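Local structure of SPD1 nuclease (Streptococcus pyogenes, 2XGR) at residues A[52-57]-A[178-183]; A[58-63]-A[82-87]. The protein is a secreted, prophage-encoded DNase that hydrolyses DNA and probably uses a bound metal ion, as do other nucleases of the His-Me finger clan. All blocks are in the same frame, centred on the assembly; numbering follows the deposited sequence.

Contact 1 (A[52-57]-A[178-183])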
ATOM      1  N   LYS A  52       5.344   6.011 -13.474  1.00 12.51           N
ATOM      2  CA  LYS A  52       4.583   5.255 -12.486  1.00 11.05           C
ATOM      3  C   LYS A  52       3.863   6.053 -11.424  1.00 10.79           C
ATOM      4  O   LYS A  52       3.053   5.443 -10.696  1.00 10.07           O
ATOM      5  CB  LYS A  52       5.499   4.280 -11.761  1.00 10.64           C
ATOM      6  CG  LYS A  52       6.098   3.214 -12.711  1.00 12.51           C
ATOM      7  CD  LYS A  52       6.924   2.247 -11.861  1.00 12.30           C
ATOM      8  CE  LYS A  52       7.649   1.180 -12.743  1.00 12.11           C
ATOM      9  NZ  LYS A  52       8.458   0.220 -11.911  1.00 12.18           N
ATOM     10  N   LEU A  53       4.114   7.362 -11.361  1.00  9.99           N
ATOM     11  CA  LEU A  53       3.761   8.163 -10.170  1.00  6.74           C
ATOM     12  C   LEU A  53       2.610   9.111 -10.516  1.00 10.97           C
ATOM     13  O   LEU A  53       2.259   9.295 -11.736  1.00 12.03           O
ATOM     14  CB  LEU A  53       4.974   8.984  -9.733  1.00  8.45           C
ATOM     15  CG  LEU A  53       6.317   8.187  -9.699  1.00  8.78           C
ATOM     16  CD1 LEU A  53       7.415   9.086  -9.172  1.00  9.53           C
ATOM     17  CD2 LEU A  53       6.078   7.011  -8.709  1.00  9.75           C
ATOM     18  N   LEU A  54       2.021   9.692  -9.485  1.00  9.74           N
ATOM     19  CA  LEU A  54       1.061  10.823  -9.689  1.00 10.09           C
ATOM     20  C   LEU A  54       1.896  12.079 -10.043  1.00  9.74           C
ATOM     21  O   LEU A  54       3.076  12.197  -9.611  1.00  9.39           O
ATOM     22  CB  LEU A  54       0.266  11.053  -8.410  1.00  8.53           C
ATOM     23  CG  LEU A  54      -0.758   9.953  -8.168  1.00  7.05           C
ATOM     24  CD1 LEU A  54      -1.395  10.193  -6.806  1.00  9.46           C
ATOM     25  CD2 LEU A  54      -1.817   9.965  -9.281  1.00 15.05           C
ATOM     26  N   PRO A  55       1.318  13.007 -10.847  1.00 12.43           N
ATOM     27  CA  PRO A  55       2.047  14.279 -11.102  1.00 13.60           C
ATOM     28  C   PRO A  55       2.335  15.002  -9.770  1.00 13.36           C
ATOM     29  O   PRO A  55       1.569  14.929  -8.827  1.00 14.37           O
ATOM     30  CB  PRO A  55       1.040  15.091 -11.946  1.00 14.77           C
ATOM     31  CG  PRO A  55       0.292  14.054 -12.747  1.00 19.46           C
ATOM     32  CD  PRO A  55       0.034  12.960 -11.588  1.00 12.63           C
ATOM     33  N   PHE A  56       3.494  15.621  -9.648  1.00 12.92           N
ATOM     34  CA  PHE A  56       3.832  16.281  -8.398  1.00 13.50           C
ATOM     35  C   PHE A  56       3.313  17.720  -8.506  1.00 16.22           C
ATOM     36  O   PHE A  56       3.908  18.549  -9.199  1.00 18.34           O
ATOM     37  CB  PHE A  56       5.320  16.324  -8.225  1.00 13.02           C
ATOM     38  CG  PHE A  56       5.753  17.041  -6.994  1.00 14.49           C
ATOM     39  CD1 PHE A  56       5.240  16.685  -5.754  1.00 12.07           C
ATOM     40  CD2 PHE A  56       6.681  18.048  -7.059  1.00 17.07           C
ATOM     41  CE1 PHE A  56       5.556  17.366  -4.610  1.00 15.10           C
ATOM     42  CE2 PHE A  56       7.080  18.690  -5.874  1.00 16.94           C
ATOM     43  CZ  PHE A  56       6.506  18.325  -4.640  1.00 16.77           C
ATOM     44  N   THR A  57       2.233  17.994  -7.804  1.00 13.57           N
ATOM     45  CA  THR A  57       1.570  19.302  -7.826  1.00 14.39           C
ATOM     46  C   THR A  57       1.842  20.041  -6.507  1.00 14.42           C
ATOM     47  O   THR A  57       1.420  21.175  -6.353  1.00 15.00           O
ATOM     48  CB  THR A  57       0.065  19.173  -7.907  1.00 12.48           C
ATOM     49  OG1 THR A  57      -0.406  18.347  -6.794  1.00 12.46           O
ATOM     50  CG2 THR A  57      -0.275  18.492  -9.198  1.00 15.30           C
ATOM     51  N   TRP A 178       7.158  14.246   0.448  1.00  9.02           N
ATOM     52  CA  TRP A 178       5.898  13.591   0.033  1.00  8.74           C
ATOM     53  C   TRP A 178       6.162  12.121  -0.165  1.00  8.01           C
ATOM     54  O   TRP A 178       7.269  11.736  -0.521  1.00  7.55           O
ATOM     55  CB  TRP A 178       5.471  14.116  -1.328  1.00  7.79           C
ATOM     56  CG  TRP A 178       5.149  15.595  -1.279  1.00 11.42           C
ATOM     57  CD1 TRP A 178       6.041  16.653  -1.295  1.00 11.89           C
ATOM     58  CD2 TRP A 178       3.835  16.166  -1.191  1.00 10.43           C
ATOM     59  NE1 TRP A 178       5.334  17.873  -1.178  1.00 11.28           N
ATOM     60  CE2 TRP A 178       3.989  17.586  -1.110  1.00 10.90           C
ATOM     61  CE3 TRP A 178       2.534  15.609  -1.108  1.00  7.95           C
ATOM     62  CZ2 TRP A 178       2.881  18.444  -1.012  1.00 12.05           C
ATOM     63  CZ3 TRP A 178       1.444  16.476  -1.054  1.00 11.16           C
ATOM     64  CH2 TRP A 178       1.627  17.871  -0.966  1.00 12.26           C
ATOM     65  N   LEU A 179       5.140  11.323   0.086  1.00  6.89           N
ATOM     66  CA  LEU A 179       5.145   9.896  -0.280  1.00  6.84           C
ATOM     67  C   LEU A 179       4.215   9.722  -1.459  1.00  6.58           C
ATOM     68  O   LEU A 179       3.035  10.168  -1.411  1.00  5.82           O
ATOM     69  CB  LEU A 179       4.618   9.120   0.919  1.00  6.87           C
ATOM     70  CG  LEU A 179       4.300   7.624   0.599  1.00  7.78           C
ATOM     71  CD1 LEU A 179       5.600   6.837   0.143  1.00  7.14           C
ATOM     72  CD2 LEU A 179       3.624   6.939   1.832  1.00  6.47           C
ATOM     73  N   ASP A 180       4.697   9.058  -2.516  1.00  7.20           N
ATOM     74  CA  ASP A 180       3.806   8.657  -3.594  1.00  7.23           C
ATOM     75  C   ASP A 180       3.677   7.155  -3.404  1.00  7.39           C
ATOM     76  O   ASP A 180       4.674   6.403  -3.427  1.00  6.07           O
ATOM     77  CB  ASP A 180       4.446   9.010  -4.970  1.00  5.49           C
ATOM     78  CG  ASP A 180       3.577   8.574  -6.147  1.00  7.72           C
ATOM     79  OD1 ASP A 180       3.443   7.371  -6.376  1.00  7.95           O
ATOM     80  OD2 ASP A 180       2.965   9.481  -6.785  1.00 10.21           O
ATOM     81  N   TYR A 181       2.435   6.667  -3.288  1.00  5.37           N
ATOM     82  CA  TYR A 181       2.251   5.294  -2.908  1.00  5.66           C
ATOM     83  C   TYR A 181       1.044   4.724  -3.670  1.00  5.77           C
ATOM     84  O   TYR A 181      -0.068   5.260  -3.594  1.00  6.76           O
ATOM     85  CB  TYR A 181       1.993   5.270  -1.359  1.00  5.97           C
ATOM     86  CG  TYR A 181       1.597   3.930  -0.737  1.00  4.67           C
ATOM     87  CD1 TYR A 181       2.251   2.713  -1.076  1.00  4.45           C
ATOM     88  CD2 TYR A 181       0.553   3.855   0.175  1.00  7.47           C
ATOM     89  CE1 TYR A 181       1.865   1.488  -0.466  1.00  5.13           C
ATOM     90  CE2 TYR A 181       0.143   2.623   0.776  1.00  5.63           C
ATOM     91  CZ  TYR A 181       0.830   1.459   0.446  1.00  4.50           C
ATOM     92  OH  TYR A 181       0.463   0.297   1.076  1.00  6.77           O
ATOM     93  N   LYS A 182       1.278   3.636  -4.415  1.00  7.28           N
ATOM     94  CA  LYS A 182       0.222   3.049  -5.247  1.00  6.84           C
ATOM     95  C   LYS A 182       0.081   1.598  -4.820  1.00  7.90           C
ATOM     96  O   LYS A 182       1.100   0.897  -4.663  1.00  6.76           O
ATOM     97  CB  LYS A 182       0.650   3.128  -6.730  1.00  6.03           C
ATOM     98  CG  LYS A 182      -0.528   2.666  -7.624  1.00  8.53           C
ATOM     99  CD  LYS A 182      -0.084   2.616  -9.129  1.00 11.35           C
ATOM    100  CE  LYS A 182      -1.273   2.238 -10.007  1.00 14.73           C
ATOM    101  NZ  LYS A 182      -0.727   2.208 -11.425  1.00 16.94           N
ATOM    102  N   VAL A 183      -1.162   1.159  -4.600  1.00  6.47           N
ATOM    103  CA  VAL A 183      -1.436  -0.233  -4.246  1.00  6.29           C
ATOM    104  C   VAL A 183      -2.325  -0.821  -5.346  1.00  5.81           C
ATOM    105  O   VAL A 183      -3.409  -0.311  -5.658  1.00  5.86           O
ATOM    106  CB  VAL A 183      -2.112  -0.328  -2.835  1.00  8.13           C
ATOM    107  CG1 VAL A 183      -2.402  -1.829  -2.500  1.00  7.52           C
ATOM    108  CG2 VAL A 183      -1.156   0.346  -1.780  1.00  8.75           C
TER
HETATM  109  O   HOH W   1       1.167   4.050 -12.179  1.00 24.28           O
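Trp178, at the start of strand 178-186, receives the ring of Phe56 on one face of its indole. The pair is T-shaped: the Phe56 ring and the five-membered ring of Trp178 lie with their planes at 77° and their centroids 4.9 Å apart, and the phenyl edge leads with CE1, which stands 3.4 Å from Trp178 CD1. Phe56 CG lies anti to its backbone nitrogen (chi1 177°), which turns the ring from the loop toward the indole.

Two residues on, Asp180 points the same way and supplies the polar centre of the contact. Its OD2 accepts a fairly straight hydrogen bond from Leu54 N at 2.9 Å; the donor arrives on the syn side of the carboxylate, 22° out of its plane. Gln79 NE2 donates to the same oxygen and also to Leu54 O, so one amide from the adjoining strand 76-80 joins the carboxylate to the loop backbone. The two leucines flank the carboxylate obliquely: Leu53 CD2 rests 3.5 Å from Asp180 OD1, while Leu54 CB lies equally close to Asp180 OD2.

Lys182 reaches out fully extended and meets the loop through one water, which accepts from Lys182 NZ (2.7 Å) and donates to Lys52 O (2.8 Å). That carbonyl is also bonded by His77 and Gln200.

Trp178, Asp180 and Lys182 thus present one face of an inner strand of the large antiparallel sheet, across which an irregular loop is laid, held by bonds to its backbone polar groups and by the Phe56-Trp178 ring contact.

Contact 2 (A[58-63]-A[82-87])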
ATOM      1  N   ALA A  58       2.482  19.372  -5.556  1.00 13.01           N
ATOM      2  CA  ALA A  58       2.571  19.815  -4.138  1.00 13.12           C
ATOM      3  C   ALA A  58       1.199  20.078  -3.500  1.00 11.88           C
ATOM      4  O   ALA A  58       1.075  20.869  -2.517  1.00 13.39           O
ATOM      5  CB  ALA A  58       3.567  21.065  -3.953  1.00 13.58           C
ATOM      6  N   ASN A  59       0.230  19.235  -3.881  1.00 11.98           N
ATOM      7  CA  ASN A  59      -1.058  19.145  -3.178  1.00 11.81           C
ATOM      8  C   ASN A  59      -1.311  17.665  -2.931  1.00 11.06           C
ATOM      9  O   ASN A  59      -0.914  16.839  -3.759  1.00 11.13           O
ATOM     10  CB  ASN A  59      -2.215  19.700  -4.047  1.00 13.87           C
ATOM     11  CG  ASN A  59      -2.093  21.207  -4.274  1.00 19.05           C
ATOM     12  OD1 ASN A  59      -2.089  21.656  -5.395  1.00 28.29           O
ATOM     13  ND2 ASN A  59      -2.020  21.946  -3.233  1.00 21.20           N
ATOM     14  N   TYR A  60      -1.993  17.364  -1.832  1.00 10.95           N
ATOM     15  CA  TYR A  60      -2.476  15.992  -1.575  1.00  9.20           C
ATOM     16  C   TYR A  60      -3.342  15.564  -2.766  1.00 10.25           C
ATOM     17  O   TYR A  60      -4.226  16.340  -3.196  1.00  8.96           O
ATOM     18  CB  TYR A  60      -3.341  16.042  -0.315  1.00 10.04           C
ATOM     19  CG  TYR A  60      -4.096  14.764  -0.012  1.00  7.93           C
ATOM     20  CD1 TYR A  60      -3.491  13.774   0.775  1.00  7.47           C
ATOM     21  CD2 TYR A  60      -5.318  14.485  -0.635  1.00  8.84           C
ATOM     22  CE1 TYR A  60      -4.159  12.651   1.125  1.00  9.15           C
ATOM     23  CE2 TYR A  60      -6.003  13.281  -0.320  1.00 10.30           C
ATOM     24  CZ  TYR A  60      -5.410  12.390   0.532  1.00  9.64           C
ATOM     25  OH  TYR A  60      -6.101  11.233   0.857  1.00 10.67           O
ATOM     26  N   GLN A  61      -3.193  14.295  -3.183  1.00  7.07           N
ATOM     27  CA  GLN A  61      -4.046  13.724  -4.227  1.00  9.62           C
ATOM     28  C   GLN A  61      -4.334  12.272  -3.887  1.00  8.45           C
ATOM     29  O   GLN A  61      -3.398  11.542  -3.449  1.00  9.62           O
ATOM     30  CB  GLN A  61      -3.289  13.632  -5.567  1.00 11.77           C
ATOM     31  CG  GLN A  61      -2.731  14.900  -6.120  1.00 16.44           C
ATOM     32  CD  GLN A  61      -1.664  14.627  -7.171  1.00 14.50           C
ATOM     33  OE1 GLN A  61      -1.954  14.070  -8.230  1.00 14.72           O
ATOM     34  NE2 GLN A  61      -0.473  15.104  -6.925  1.00 13.31           N
ATOM     35  N   LEU A  62      -5.549  11.819  -4.177  1.00  9.71           N
ATOM     36  CA  LEU A  62      -5.869  10.406  -4.088  1.00  9.27           C
ATOM     37  C   LEU A  62      -6.599  10.073  -5.367  1.00 10.63           C
ATOM     38  O   LEU A  62      -7.561  10.706  -5.716  1.00 10.42           O
ATOM     39  CB  LEU A  62      -6.752  10.164  -2.875  1.00 10.83           C
ATOM     40  CG  LEU A  62      -7.345   8.760  -2.717  1.00  9.00           C
ATOM     41  CD1 LEU A  62      -6.199   7.776  -2.413  1.00 12.45           C
ATOM     42  CD2 LEU A  62      -8.383   8.774  -1.585  1.00 11.98           C
ATOM     43  N   GLN A  63      -6.053   9.118  -6.107  1.00  8.84           N
ATOM     44  CA  GLN A  63      -6.680   8.682  -7.355  1.00  9.62           C
ATOM     45  C   GLN A  63      -7.094   7.217  -7.218  1.00 11.95           C
ATOM     46  O   GLN A  63      -6.257   6.389  -6.889  1.00 12.85           O
ATOM     47  CB  GLN A  63      -5.670   8.961  -8.482  1.00 14.21           C
ATOM     48  CG  GLN A  63      -6.350   8.899  -9.869  1.00 17.16           C
ATOM     49  CD  GLN A  63      -5.712   9.826 -10.931  1.00 23.46           C
ATOM     50  OE1 GLN A  63      -5.916   9.576 -12.124  1.00 25.34           O
ATOM     51  NE2 GLN A  63      -4.929  10.851 -10.527  1.00 18.89           N
ATOM     52  N   ASP A  82       2.796  13.976   5.740  1.00  9.36           N
ATOM     53  CA  ASP A  82       2.381  13.540   7.066  1.00 10.26           C
ATOM     54  C   ASP A  82       1.162  14.361   7.518  1.00 12.23           C
ATOM     55  O   ASP A  82       0.190  13.791   8.049  1.00 10.18           O
ATOM     56  CB  ASP A  82       3.508  13.775   8.063  1.00 10.24           C
ATOM     57  CG  ASP A  82       3.110  13.407   9.501  1.00 18.64           C
ATOM     58  OD1 ASP A  82       2.880  12.255   9.797  1.00 20.02           O
ATOM     59  OD2 ASP A  82       2.960  14.301  10.317  1.00 24.88           O
ATOM     60  N   ARG A  83       1.148  15.644   7.129  1.00 10.84           N
ATOM     61  CA  ARG A  83       0.065  16.543   7.620  1.00 12.81           C
ATOM     62  C   ARG A  83      -1.304  16.187   7.096  1.00 13.61           C
ATOM     63  O   ARG A  83      -2.333  16.653   7.618  1.00 12.31           O
ATOM     64  CB  ARG A  83       0.324  18.014   7.238  1.00 11.53           C
ATOM     65  CG  ARG A  83       0.287  18.321   5.752  1.00 12.40           C
ATOM     66  CD  ARG A  83       0.937  19.681   5.486  1.00 19.22           C
ATOM     67  NE  ARG A  83       2.394  19.625   5.780  1.00 28.95           N
ATOM     68  CZ  ARG A  83       3.263  20.618   5.594  1.00 31.98           C
ATOM     69  NH1 ARG A  83       2.833  21.803   5.180  1.00 36.18           N
ATOM     70  NH2 ARG A  83       4.562  20.450   5.849  1.00 27.00           N
ATOM     71  N   HIS A  84      -1.322  15.414   6.001  1.00  9.84           N
ATOM     72  CA  HIS A  84      -2.597  15.098   5.355  1.00  8.89           C
ATOM     73  C   HIS A  84      -3.245  13.828   5.838  1.00  8.43           C
ATOM     74  O   HIS A  84      -4.347  13.514   5.377  1.00 10.23           O
ATOM     75  CB  HIS A  84      -2.424  14.955   3.875  1.00  8.49           C
ATOM     76  CG  HIS A  84      -1.733  16.091   3.206  1.00  9.15           C
ATOM     77  ND1 HIS A  84      -2.311  17.357   3.079  1.00 15.47           N
ATOM     78  CD2 HIS A  84      -0.556  16.137   2.536  1.00  5.87           C
ATOM     79  CE1 HIS A  84      -1.456  18.163   2.468  1.00  8.60           C
ATOM     80  NE2 HIS A  84      -0.408  17.434   2.078  1.00 14.70           N
ATOM     81  N   GLU A  85      -2.592  13.095   6.733  1.00  9.09           N
ATOM     82  CA  GLU A  85      -3.071  11.826   7.160  1.00  8.90           C
ATOM     83  C   GLU A  85      -4.350  11.976   7.967  1.00  9.33           C
ATOM     84  O   GLU A  85      -4.570  12.986   8.512  1.00  8.69           O
ATOM     85  CB  GLU A  85      -2.044  11.094   8.049  1.00 20.00           C
ATOM     86  CG  GLU A  85      -0.858  10.554   7.338  1.00 20.00           C
ATOM     87  CD  GLU A  85       0.047   9.650   8.187  1.00 20.00           C
ATOM     88  OE1 GLU A  85      -0.226   9.472   9.335  1.00 20.00           O
ATOM     89  OE2 GLU A  85       1.073   9.215   7.705  1.00 20.00           O
ATOM     90  N   THR A  86      -5.137  10.908   8.008  1.00  6.93           N
ATOM     91  CA  THR A  86      -6.301  10.813   8.853  1.00  8.33           C
ATOM     92  C   THR A  86      -6.013   9.942  10.094  1.00  7.88           C
ATOM     93  O   THR A  86      -6.020   8.734  10.031  1.00  8.48           O
ATOM     94  CB  THR A  86      -7.454  10.240   7.997  1.00  9.34           C
ATOM     95  OG1 THR A  86      -7.696  11.146   6.874  1.00 10.46           O
ATOM     96  CG2 THR A  86      -8.698  10.135   8.833  1.00  8.27           C
ATOM     97  N   LYS A  87      -5.496  10.545  11.166  1.00  8.69           N
ATOM     98  CA  LYS A  87      -4.979   9.758  12.279  1.00 11.64           C
ATOM     99  C   LYS A  87      -6.125   9.695  13.270  1.00 13.63           C
ATOM    100  O   LYS A  87      -6.465  10.730  13.902  1.00 18.52           O
ATOM    101  CB  LYS A  87      -3.767  10.437  12.935  1.00 12.68           C
ATOM    102  CG  LYS A  87      -2.761  10.959  11.924  1.00 15.69           C
ATOM    103  CD  LYS A  87      -1.647  11.844  12.537  1.00 22.19           C
ATOM    104  CE  LYS A  87      -0.426  11.954  11.615  1.00 25.57           C
ATOM    105  NZ  LYS A  87       0.447  13.018  12.212  1.00 27.24           N
TER
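The backbones approach most closely, measured at CA atoms, at Tyr60 and His84, 7.0 Å apart, with Tyr60 just ahead of strand 61-64 and His84 closing a short 3-10 turn, residues 82-84, in which Glu85 N bonds back to Asp82 O at 3.2 Å. Side chains alone bridge this gap, and both set out toward the opposing segment. Tyr60 lays its CB methylene over the imidazole of His84: the carbon sits 3.8 Å from the ring centroid and 7° off the ring normal, a well-centred CH-pi contact. Farther out, Tyr60 CD1 comes within 3.5 Å of His84 CB, so that each side chain passes alongside the other in the opposite sense. Holding CG anti to the backbone nitrogen, the tyrosine (chi1 171°) carries its ring past the histidine instead of over it; the two rings are inclined at 55° and meet obliquely.

The arrangement belongs to a beta hairpin of the large sheet, in which strand 61-64 pairs antiparallel with strand 76-80: Tyr60 leads into the first strand and His84 follows the second, so the contact joins the segments that enter and leave the hairpin, at its open end.

On the face of the imidazole opposite Tyr60, Arg83 CG lies over the ring centre, 3.7 Å above its plane. The histidine ring is therefore sandwiched between aliphatic carbons, and it also meets the indole of Trp178. The tyrosine is backed by Ile78 and Leu80 of strand 76-80, while its OH bonds to a diethylene glycol molecule, probably from the crystallisation liquor. Within the turn segment, Lys87 NZ forms a salt bridge with Asp82 OD2 at 3.4 Å, its hydrogen bond weak.

In the fold
Contact 1 and contact 2 lie 11 Å apart, centre to centre, in one half of the molecule, and both reach the large antiparallel sheet. Residues 52-57 run directly into 58-63; then come 82-87 and, much later, 178-183, so both segments of contact 2 fall between those of contact 1. Strand 76-80 lies between strands 61-64 and 178-186 and pairs antiparallel with each. The contacts also touch directly: Pro55 O and Gln61 NE2 are 2.8 Å apart, a probable hydrogen bond, and Trp178 CZ2 packs 3.4 Å from Ala58 O. The chain leading into edge strand 61-64 thus packs on strand 178-186 through contact 1 and on the turn after strand 76-80 through contact 2.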